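Local coordinates for protein tyrosine--tRNA ligase, mitochondrial (Emericella nidulans, PDB 5IHX) that probably joins L-tyrosine to mitochondrial tRNA(Tyr) at the expense of ATP, here as a C-terminally truncated class I synthetase holding its amino acid substrate, at residues A[171-176]-A[222-227]; A[111-116]-A[215-220]; A[148-153]-A[360-365]. One frame throughout, in Å; residues are numbered along the deposited sequence.

Contact 1 (A[171-176]-A[222-227]); sequences VWWNKT and AWDWWM. With TYR (tyrosine), chain C.
W172 and W173 both give their indole N-H to one carboxylate oxygen of D224. W172 NE1 lies 2.8 Å from D224 OD2, with that oxygen in the plane of the indole. W173 NE1 lies 2.7 Å from the same D224 OD2, which it meets on the syn side. This second bond is more bent, 133° at the hydrogen, and the oxygen is tilted from the W173 ring plane. Two donors on OD2 should fix the rotation of the carboxylate. Its other oxygen, OD1, accepts from the OH of the bound tyrosine at 2.9 Å and from N169 ND2. The two tryptophans are thus second-shell residues that position a side chain of the tyrosine pocket.

W172 CG sits between its own backbone N and carbonyl carbon (chi1 48°), which turns the indole toward the helix of D224. M227 lies over one face of that indole, with CG 3.8 Å from the centroid of the five-membered ring. M227 SD is farther above the same ring, a looser Met-aromatic contact. W223 turns an edge toward the face of W172 in an offset edge-to-face pair. W173 CZ2 packs on W223 CB at 3.7 Å. One water donates to T176 OG1 and accepts from W223 NE1.

The three tryptophans form an aromatic cluster between the short helix 170-173, which follows edge strand 164-168, and helix 212-229. Helix 243-259 packs on W223 and W226. Helix 178-186 touches T176 and W223, and L178 of the second subunit packs on W173.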
# COMPACT_ATOMS: atom_id res chain seq x y z
N VAL A 171 8.78 10.87 -8.24
CA VAL A 171 8.40 10.87 -9.65
C VAL A 171 7.36 9.80 -9.96
O VAL A 171 6.45 10.03 -10.76
CB VAL A 171 9.64 10.68 -10.56
CG1 VAL A 171 9.24 10.30 -11.99
CG2 VAL A 171 10.48 11.95 -10.58
N TRP A 172 7.48 8.64 -9.32
CA TRP A 172 6.48 7.59 -9.49
C TRP A 172 5.56 7.43 -8.27
O TRP A 172 4.37 7.17 -8.44
CB TRP A 172 7.14 6.25 -9.84
CG TRP A 172 8.31 5.83 -8.99
CD1 TRP A 172 8.27 5.17 -7.79
CD2 TRP A 172 9.70 5.98 -9.30
NE1 TRP A 172 9.54 4.93 -7.33
CE2 TRP A 172 10.44 5.42 -8.24
CE3 TRP A 172 10.40 6.55 -10.37
CZ2 TRP A 172 11.83 5.41 -8.22
CZ3 TRP A 172 11.78 6.55 -10.35
CH2 TRP A 172 12.48 5.98 -9.28
N TRP A 173 6.09 7.58 -7.07
CA TRP A 173 5.28 7.34 -5.87
C TRP A 173 4.14 8.32 -5.68
O TRP A 173 3.20 8.04 -4.93
CB TRP A 173 6.16 7.35 -4.61
CG TRP A 173 6.97 6.10 -4.45
CD1 TRP A 173 8.32 6.02 -4.29
CD2 TRP A 173 6.48 4.76 -4.45
NE1 TRP A 173 8.70 4.70 -4.18
CE2 TRP A 173 7.59 3.91 -4.28
CE3 TRP A 173 5.21 4.19 -4.59
CZ2 TRP A 173 7.46 2.52 -4.24
CZ3 TRP A 173 5.08 2.82 -4.54
CH2 TRP A 173 6.21 2.00 -4.37
N ASN A 174 4.20 9.47 -6.34
CA ASN A 174 3.12 10.44 -6.24
C ASN A 174 1.83 9.96 -6.90
O ASN A 174 0.74 10.38 -6.52
CB ASN A 174 3.55 11.78 -6.84
CG ASN A 174 4.44 12.59 -5.91
OD1 ASN A 174 4.64 12.23 -4.75
ND2 ASN A 174 4.97 13.70 -6.41
N LYS A 175 1.96 9.08 -7.89
CA LYS A 175 0.80 8.62 -8.66
C LYS A 175 0.63 7.10 -8.69
O LYS A 175 -0.46 6.62 -8.99
CB LYS A 175 0.89 9.15 -10.10
CG LYS A 175 2.22 8.87 -10.79
CD LYS A 175 2.27 9.54 -12.16
N THR A 176 1.68 6.35 -8.37
CA THR A 176 1.65 4.89 -8.48
C THR A 176 0.50 4.27 -7.68
O THR A 176 0.51 4.31 -6.45
CB THR A 176 2.98 4.26 -7.99
OG1 THR A 176 4.05 4.66 -8.85
CG2 THR A 176 2.89 2.74 -7.97
N ALA A 222 11.98 -2.03 -3.20
CA ALA A 222 12.05 -3.01 -4.29
C ALA A 222 11.47 -2.41 -5.56
O ALA A 222 12.02 -2.58 -6.65
CB ALA A 222 11.31 -4.27 -3.91
N TRP A 223 10.35 -1.71 -5.42
CA TRP A 223 9.69 -1.09 -6.56
C TRP A 223 10.58 0.01 -7.15
O TRP A 223 10.67 0.15 -8.37
CB TRP A 223 8.32 -0.54 -6.16
CG TRP A 223 7.46 -0.18 -7.33
CD1 TRP A 223 7.27 1.06 -7.87
CD2 TRP A 223 6.67 -1.08 -8.12
NE1 TRP A 223 6.41 0.99 -8.94
CE2 TRP A 223 6.02 -0.32 -9.11
CE3 TRP A 223 6.44 -2.46 -8.07
CZ2 TRP A 223 5.17 -0.89 -10.05
CZ3 TRP A 223 5.59 -3.02 -9.01
CH2 TRP A 223 4.97 -2.24 -9.99
N ASP A 224 11.22 0.79 -6.28
CA ASP A 224 12.19 1.79 -6.72
C ASP A 224 13.22 1.17 -7.65
O ASP A 224 13.47 1.67 -8.75
CB ASP A 224 12.93 2.42 -5.53
CG ASP A 224 12.09 3.43 -4.78
OD1 ASP A 224 12.52 3.83 -3.68
OD2 ASP A 224 11.01 3.82 -5.28
N TRP A 225 13.80 0.06 -7.21
CA TRP A 225 14.80 -0.65 -7.99
C TRP A 225 14.22 -1.08 -9.33
O TRP A 225 14.84 -0.89 -10.38
CB TRP A 225 15.32 -1.87 -7.22
CG TRP A 225 16.60 -2.44 -7.77
CD1 TRP A 225 17.22 -2.11 -8.94
CD2 TRP A 225 17.42 -3.44 -7.15
NE1 TRP A 225 18.37 -2.84 -9.09
CE2 TRP A 225 18.51 -3.67 -8.01
CE3 TRP A 225 17.33 -4.17 -5.96
CZ2 TRP A 225 19.52 -4.59 -7.71
CZ3 TRP A 225 18.33 -5.08 -5.67
CH2 TRP A 225 19.40 -5.28 -6.54
N TRP A 226 13.03 -1.67 -9.29
CA TRP A 226 12.35 -2.11 -10.50
C TRP A 226 12.21 -0.97 -11.50
O TRP A 226 12.46 -1.14 -12.69
CB TRP A 226 10.97 -2.69 -10.16
CG TRP A 226 10.08 -2.83 -11.35
CD1 TRP A 226 8.86 -2.24 -11.54
CD2 TRP A 226 10.32 -3.62 -12.53
NE1 TRP A 226 8.34 -2.61 -12.75
CE2 TRP A 226 9.22 -3.45 -13.38
CE3 TRP A 226 11.38 -4.44 -12.94
CZ2 TRP A 226 9.13 -4.08 -14.62
CZ3 TRP A 226 11.29 -5.06 -14.17
CH2 TRP A 226 10.17 -4.88 -15.00
N MET A 227 11.83 0.21 -11.01
CA MET A 227 11.68 1.38 -11.86
C MET A 227 12.99 1.76 -12.54
O MET A 227 13.00 2.20 -13.69
CB MET A 227 11.14 2.57 -11.05
CG MET A 227 9.70 2.41 -10.58
SD MET A 227 8.50 2.30 -11.92
CE MET A 227 8.72 3.88 -12.73
N TYR C . 16.31 2.73 2.55
CA TYR C . 17.63 3.41 2.38
C TYR C . 18.09 4.03 3.69
O TYR C . 19.29 4.19 3.93
CB TYR C . 17.54 4.49 1.30
CG TYR C . 16.91 4.00 0.02
CD1 TYR C . 17.55 3.05 -0.77
CD2 TYR C . 15.69 4.49 -0.41
CE1 TYR C . 16.98 2.60 -1.94
CE2 TYR C . 15.11 4.05 -1.58
CZ TYR C . 15.76 3.10 -2.35
OH TYR C . 15.20 2.66 -3.51
OXT TYR C . 17.28 4.39 4.54
O HOH W 1 5.10 3.14 -10.89

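Contact 2 (A[111-116]-A[215-220]); sequences VGDPTG and FTYPLM. With TYR (tyrosine), chain C.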
# COMPACT_ATOMS: atom_id res chain seq x y z
N VAL A 111 7.48 7.40 4.85
CA VAL A 111 7.24 6.16 5.58
C VAL A 111 8.32 5.94 6.64
O VAL A 111 8.02 5.77 7.82
CB VAL A 111 7.21 4.95 4.62
CG1 VAL A 111 7.09 3.64 5.40
CG2 VAL A 111 6.05 5.09 3.64
N GLY A 112 9.58 5.94 6.20
CA GLY A 112 10.71 5.76 7.10
C GLY A 112 11.19 4.32 7.14
O GLY A 112 10.43 3.41 7.48
N ASP A 113 12.46 4.11 6.79
CA ASP A 113 13.05 2.78 6.79
C ASP A 113 13.14 2.22 8.21
O ASP A 113 13.84 2.78 9.05
CB ASP A 113 14.43 2.81 6.15
CG ASP A 113 14.94 1.43 5.79
OD1 ASP A 113 15.87 1.33 4.96
OD2 ASP A 113 14.41 0.44 6.34
N PRO A 114 12.43 1.11 8.49
CA PRO A 114 12.43 0.57 9.86
C PRO A 114 13.72 -0.14 10.27
O PRO A 114 13.86 -0.48 11.45
CB PRO A 114 11.26 -0.43 9.83
CG PRO A 114 11.17 -0.86 8.42
CD PRO A 114 11.51 0.36 7.61
N THR A 115 14.63 -0.37 9.33
CA THR A 115 15.84 -1.14 9.61
C THR A 115 16.75 -0.45 10.63
O THR A 115 16.91 0.77 10.61
CB THR A 115 16.65 -1.40 8.33
OG1 THR A 115 17.11 -0.16 7.78
CG2 THR A 115 15.80 -2.14 7.30
N GLY A 116 17.34 -1.25 11.51
CA GLY A 116 18.24 -0.74 12.53
C GLY A 116 17.53 0.17 13.52
O GLY A 116 18.14 1.09 14.06
N PHE A 215 6.01 -1.95 7.50
CA PHE A 215 6.06 -3.32 6.99
C PHE A 215 6.14 -3.33 5.46
O PHE A 215 6.68 -4.26 4.87
CB PHE A 215 4.83 -4.09 7.49
CG PHE A 215 4.89 -5.57 7.23
CD1 PHE A 215 5.85 -6.36 7.83
CD2 PHE A 215 3.96 -6.18 6.40
CE1 PHE A 215 5.90 -7.72 7.61
CE2 PHE A 215 3.99 -7.54 6.17
CZ PHE A 215 4.97 -8.32 6.77
N THR A 216 5.60 -2.29 4.84
CA THR A 216 5.55 -2.18 3.39
C THR A 216 6.83 -1.59 2.79
O THR A 216 7.08 -1.72 1.60
CB THR A 216 4.34 -1.31 2.95
OG1 THR A 216 3.15 -1.78 3.58
CG2 THR A 216 4.15 -1.33 1.44
N TYR A 217 7.64 -0.95 3.63
CA TYR A 217 8.81 -0.20 3.15
C TYR A 217 9.71 -1.02 2.22
O TYR A 217 10.12 -0.52 1.17
CB TYR A 217 9.62 0.34 4.33
CG TYR A 217 10.74 1.27 3.91
CD1 TYR A 217 10.56 2.64 3.93
CD2 TYR A 217 11.97 0.78 3.49
CE1 TYR A 217 11.57 3.50 3.55
CE2 TYR A 217 12.99 1.63 3.10
CZ TYR A 217 12.78 2.99 3.13
OH TYR A 217 13.78 3.85 2.75
N PRO A 218 10.03 -2.27 2.59
CA PRO A 218 10.85 -3.10 1.69
C PRO A 218 10.28 -3.21 0.27
O PRO A 218 11.04 -3.24 -0.70
CB PRO A 218 10.87 -4.47 2.36
CG PRO A 218 10.56 -4.22 3.78
CD PRO A 218 9.78 -2.95 3.88
N LEU A 219 8.95 -3.27 0.15
CA LEU A 219 8.32 -3.39 -1.15
C LEU A 219 8.47 -2.09 -1.95
O LEU A 219 8.58 -2.12 -3.17
CB LEU A 219 6.84 -3.76 -1.01
CG LEU A 219 6.52 -5.23 -0.73
CD1 LEU A 219 6.85 -5.60 0.71
CD2 LEU A 219 5.07 -5.55 -1.05
N MET A 220 8.47 -0.96 -1.25
CA MET A 220 8.67 0.32 -1.91
C MET A 220 10.10 0.45 -2.44
O MET A 220 10.31 0.89 -3.57
CB MET A 220 8.38 1.48 -0.95
CG MET A 220 6.92 1.58 -0.55
SD MET A 220 6.60 2.99 0.53
CE MET A 220 6.77 4.36 -0.62
N TYR C . 16.31 2.73 2.55
CA TYR C . 17.63 3.41 2.38
C TYR C . 18.09 4.03 3.69
O TYR C . 19.29 4.19 3.93
CB TYR C . 17.54 4.49 1.30
CG TYR C . 16.91 4.00 0.02
CD1 TYR C . 17.55 3.05 -0.77
CD2 TYR C . 15.69 4.49 -0.41
CE1 TYR C . 16.98 2.60 -1.94
CE2 TYR C . 15.11 4.05 -1.58
CZ TYR C . 15.76 3.10 -2.35
OH TYR C . 15.20 2.66 -3.51
OXT TYR C . 17.28 4.39 4.54
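D113 lies over one face of the Y217 ring. The contact is a CH-pi one: D113 CA stands 3.6 Å from the ring centroid, only 9° off the normal. The D113 carboxylate lies on the same side, stacked but offset past the CE2/CD2 rim, its plane 22° from that of the ring. D113 CG comes within 3.3 Å of Y217 CE2. D113 CG is anti to its backbone N (chi1 -165°), which carries the carboxylate out over the CE2 edge toward the ligand.

The apolar contacts involve V111, P114, Y217 and M220. V111 CG1 meets the Y217 ring edge at CD1, 3.9 Å away. P114 CD rests against Y217 CB at 3.8 Å. The other V111 branch, CG2, touches M220 SD.

No hydrogen bond joins the two segments directly. The bound tyrosine links them: its N donates to D113 OD1 and to Y217 OH, each at 2.8 Å. That N lies in the plane of the Y217 ring, at its edge. Y217 OH also bonds D73 OD1, and D113 OD1 also accepts from Q242 NE2. Within 111-116, T115 N donates to D113 OD2 at 3.1 Å. This Asx turn holds OD2 from above the carboxylate plane while OD1 faces the ligand. G112 has positive phi as the chain leaves helix 108-111, a backbone shape that suits glycine.

The contact therefore builds the amino-group end of the tyrosine pocket. A carboxylate and a phenol oxygen, kept side by side by the packing of D113 on Y217, grip one nitrogen. Such a site would probably favour the substrate with its amino group protonated.

Contact 3 (A[148-153]-A[360-365]); sequences ERYGEK and AYEFVE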
# COMPACT_ATOMS: atom_id res chain seq x y z
N GLU A 148 32.91 14.92 -10.60
CA GLU A 148 33.51 15.09 -11.92
C GLU A 148 34.79 15.92 -11.82
O GLU A 148 35.81 15.57 -12.39
CB GLU A 148 32.51 15.75 -12.88
CG GLU A 148 33.07 16.00 -14.27
CD GLU A 148 32.03 16.54 -15.24
OE1 GLU A 148 30.82 16.37 -14.97
OE2 GLU A 148 32.43 17.13 -16.26
N ARG A 149 34.72 17.03 -11.07
CA ARG A 149 35.87 17.89 -10.86
C ARG A 149 37.00 17.13 -10.16
O ARG A 149 38.16 17.20 -10.56
CB ARG A 149 35.48 19.13 -10.05
CG ARG A 149 36.66 19.86 -9.41
CD ARG A 149 36.22 21.08 -8.62
NE ARG A 149 35.29 20.74 -7.55
CZ ARG A 149 35.63 20.11 -6.43
NH1 ARG A 149 36.89 19.74 -6.23
NH2 ARG A 149 34.71 19.84 -5.51
N TYR A 150 36.65 16.42 -9.09
CA TYR A 150 37.63 15.66 -8.31
C TYR A 150 38.24 14.54 -9.14
O TYR A 150 39.43 14.25 -9.03
CB TYR A 150 36.97 15.10 -7.05
CG TYR A 150 37.92 14.40 -6.11
CD1 TYR A 150 38.89 15.10 -5.42
CD2 TYR A 150 37.81 13.03 -5.88
CE1 TYR A 150 39.76 14.46 -4.55
CE2 TYR A 150 38.67 12.38 -5.01
CZ TYR A 150 39.63 13.10 -4.34
OH TYR A 150 40.49 12.45 -3.48
N GLY A 151 37.43 13.91 -9.99
CA GLY A 151 37.92 12.89 -10.90
C GLY A 151 38.93 13.47 -11.87
O GLY A 151 39.95 12.84 -12.17
N GLU A 152 38.64 14.66 -12.38
CA GLU A 152 39.53 15.36 -13.30
C GLU A 152 40.91 15.56 -12.69
O GLU A 152 41.93 15.36 -13.36
CB GLU A 152 38.93 16.72 -13.70
CG GLU A 152 39.81 17.58 -14.60
CD GLU A 152 39.93 17.03 -16.01
OE1 GLU A 152 39.12 16.17 -16.40
OE2 GLU A 152 40.85 17.47 -16.74
N LYS A 153 40.95 15.96 -11.42
CA LYS A 153 42.22 16.17 -10.73
C LYS A 153 43.10 14.93 -10.78
O LYS A 153 44.32 15.03 -10.89
CB LYS A 153 41.98 16.58 -9.27
CG LYS A 153 43.19 16.33 -8.36
CD LYS A 153 42.98 16.82 -6.94
CE LYS A 153 44.18 16.46 -6.07
NZ LYS A 153 44.06 16.96 -4.68
N ALA A 360 42.49 14.17 4.98
CA ALA A 360 41.64 15.33 5.26
C ALA A 360 41.61 16.28 4.07
O ALA A 360 40.55 16.78 3.70
CB ALA A 360 42.14 16.05 6.50
N TYR A 361 42.77 16.51 3.47
CA TYR A 361 42.87 17.43 2.34
C TYR A 361 42.04 16.94 1.16
O TYR A 361 41.25 17.69 0.60
CB TYR A 361 44.33 17.62 1.92
CG TYR A 361 44.50 18.62 0.79
CD1 TYR A 361 44.77 19.95 1.05
CD2 TYR A 361 44.36 18.22 -0.53
CE1 TYR A 361 44.92 20.86 0.02
CE2 TYR A 361 44.51 19.12 -1.57
CZ TYR A 361 44.79 20.44 -1.28
OH TYR A 361 44.93 21.34 -2.31
N GLU A 362 42.25 15.68 0.79
CA GLU A 362 41.56 15.10 -0.35
C GLU A 362 40.05 15.17 -0.21
O GLU A 362 39.35 15.56 -1.14
CB GLU A 362 41.99 13.65 -0.55
CG GLU A 362 43.38 13.49 -1.14
CD GLU A 362 43.48 14.03 -2.55
OE1 GLU A 362 44.48 14.70 -2.87
OE2 GLU A 362 42.55 13.77 -3.35
N PHE A 363 39.53 14.80 0.96
CA PHE A 363 38.09 14.74 1.14
C PHE A 363 37.49 16.13 1.20
O PHE A 363 36.38 16.35 0.69
CB PHE A 363 37.73 13.96 2.41
CG PHE A 363 36.26 13.68 2.52
CD1 PHE A 363 35.68 12.65 1.81
CD2 PHE A 363 35.45 14.47 3.33
CE1 PHE A 363 34.33 12.40 1.90
CE2 PHE A 363 34.10 14.22 3.43
CZ PHE A 363 33.54 13.18 2.71
N VAL A 364 38.20 17.08 1.80
CA VAL A 364 37.72 18.46 1.83
C VAL A 364 37.71 19.02 0.42
O VAL A 364 36.79 19.75 0.05
CB VAL A 364 38.58 19.34 2.76
CG1 VAL A 364 38.29 20.83 2.53
CG2 VAL A 364 38.31 18.99 4.22
N GLU A 365 38.72 18.69 -0.38
CA GLU A 365 38.75 19.15 -1.76
C GLU A 365 37.58 18.57 -2.54
O GLU A 365 36.93 19.29 -3.31
CB GLU A 365 40.07 18.78 -2.45
CG GLU A 365 40.10 19.21 -3.91
CD GLU A 365 41.46 19.03 -4.56
OE1 GLU A 365 42.37 18.48 -3.91
OE2 GLU A 365 41.62 19.45 -5.73
O HOH W 2 39.30 20.24 -7.39
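K153 reaches across to E362 and E365 with CG anti to the backbone N and the chain beyond it extended. E365 comes from the opposite direction, and the two ends meet. E362 instead folds at chi2 (-65°), which brings its carboxylate between K153 and Y150. R149 bends at chi3 (59°), and this turns its guanidinium to the backbone end of E365.

K153 NZ makes salt bridges to both glutamates. It lies 2.9 Å from E362 OE1, on the syn side but out of the carboxylate plane. The bridge to E365 OE1 is modelled so short that its length is doubtful. K153 NZ also stands in the plane of the Y361 ring, 3.8 Å from CE2 at its edge. The second oxygen of E362, OE2, accepts from Y150 OH in a bond modelled very short (2.5 Å), so its exact length is doubtful. It also accepts from H154 NE2. Y150 OH bonds F333 N as well.

R149 NH1 donates to the backbone O of E365 at 3.0 Å, from above the carbonyl plane. NH2 reaches the same oxygen weakly and bonds L366 O better. A water accepts from R149 NH1 and donates to E365 OE2. The guanidinium thus holds both the carbonyl and, through water, the carboxylate.

The C-terminal end of helix 126-153 meets the side of helix 354-368 through polar side chains. Their local axes stay 11.1 Å apart and run at 136°. E362 and E365 are buried acids. K153 would probably favour the charged form of both; Y150 OH and H154 add to this for E362. The contact ties the catalytic domain of the Rossmann type to the helical region that follows it in the chain through a salt-bridge network.

Overall arrangement
Contacts 1 and 2 share helix 212-229 and bind opposite ends of one substrate. D224 of contact 1 takes the phenol OH of the bound tyrosine, while D113 and Y217 of contact 2 take its amino group. Their centres are 14 Å apart, and they touch where W173 CZ2 lies 3.4 Å from M220 O. Both also reach the second subunit. Y69 and Q221 add further hydrogen bonds to the ligand. Contact 3 lies on the other side of the chain's centre, with its centre about 33 Å from that of contact 1 and 34 Å from that of contact 2. Its nearest atoms are about 21 Å from those of either, and it touches no other chain.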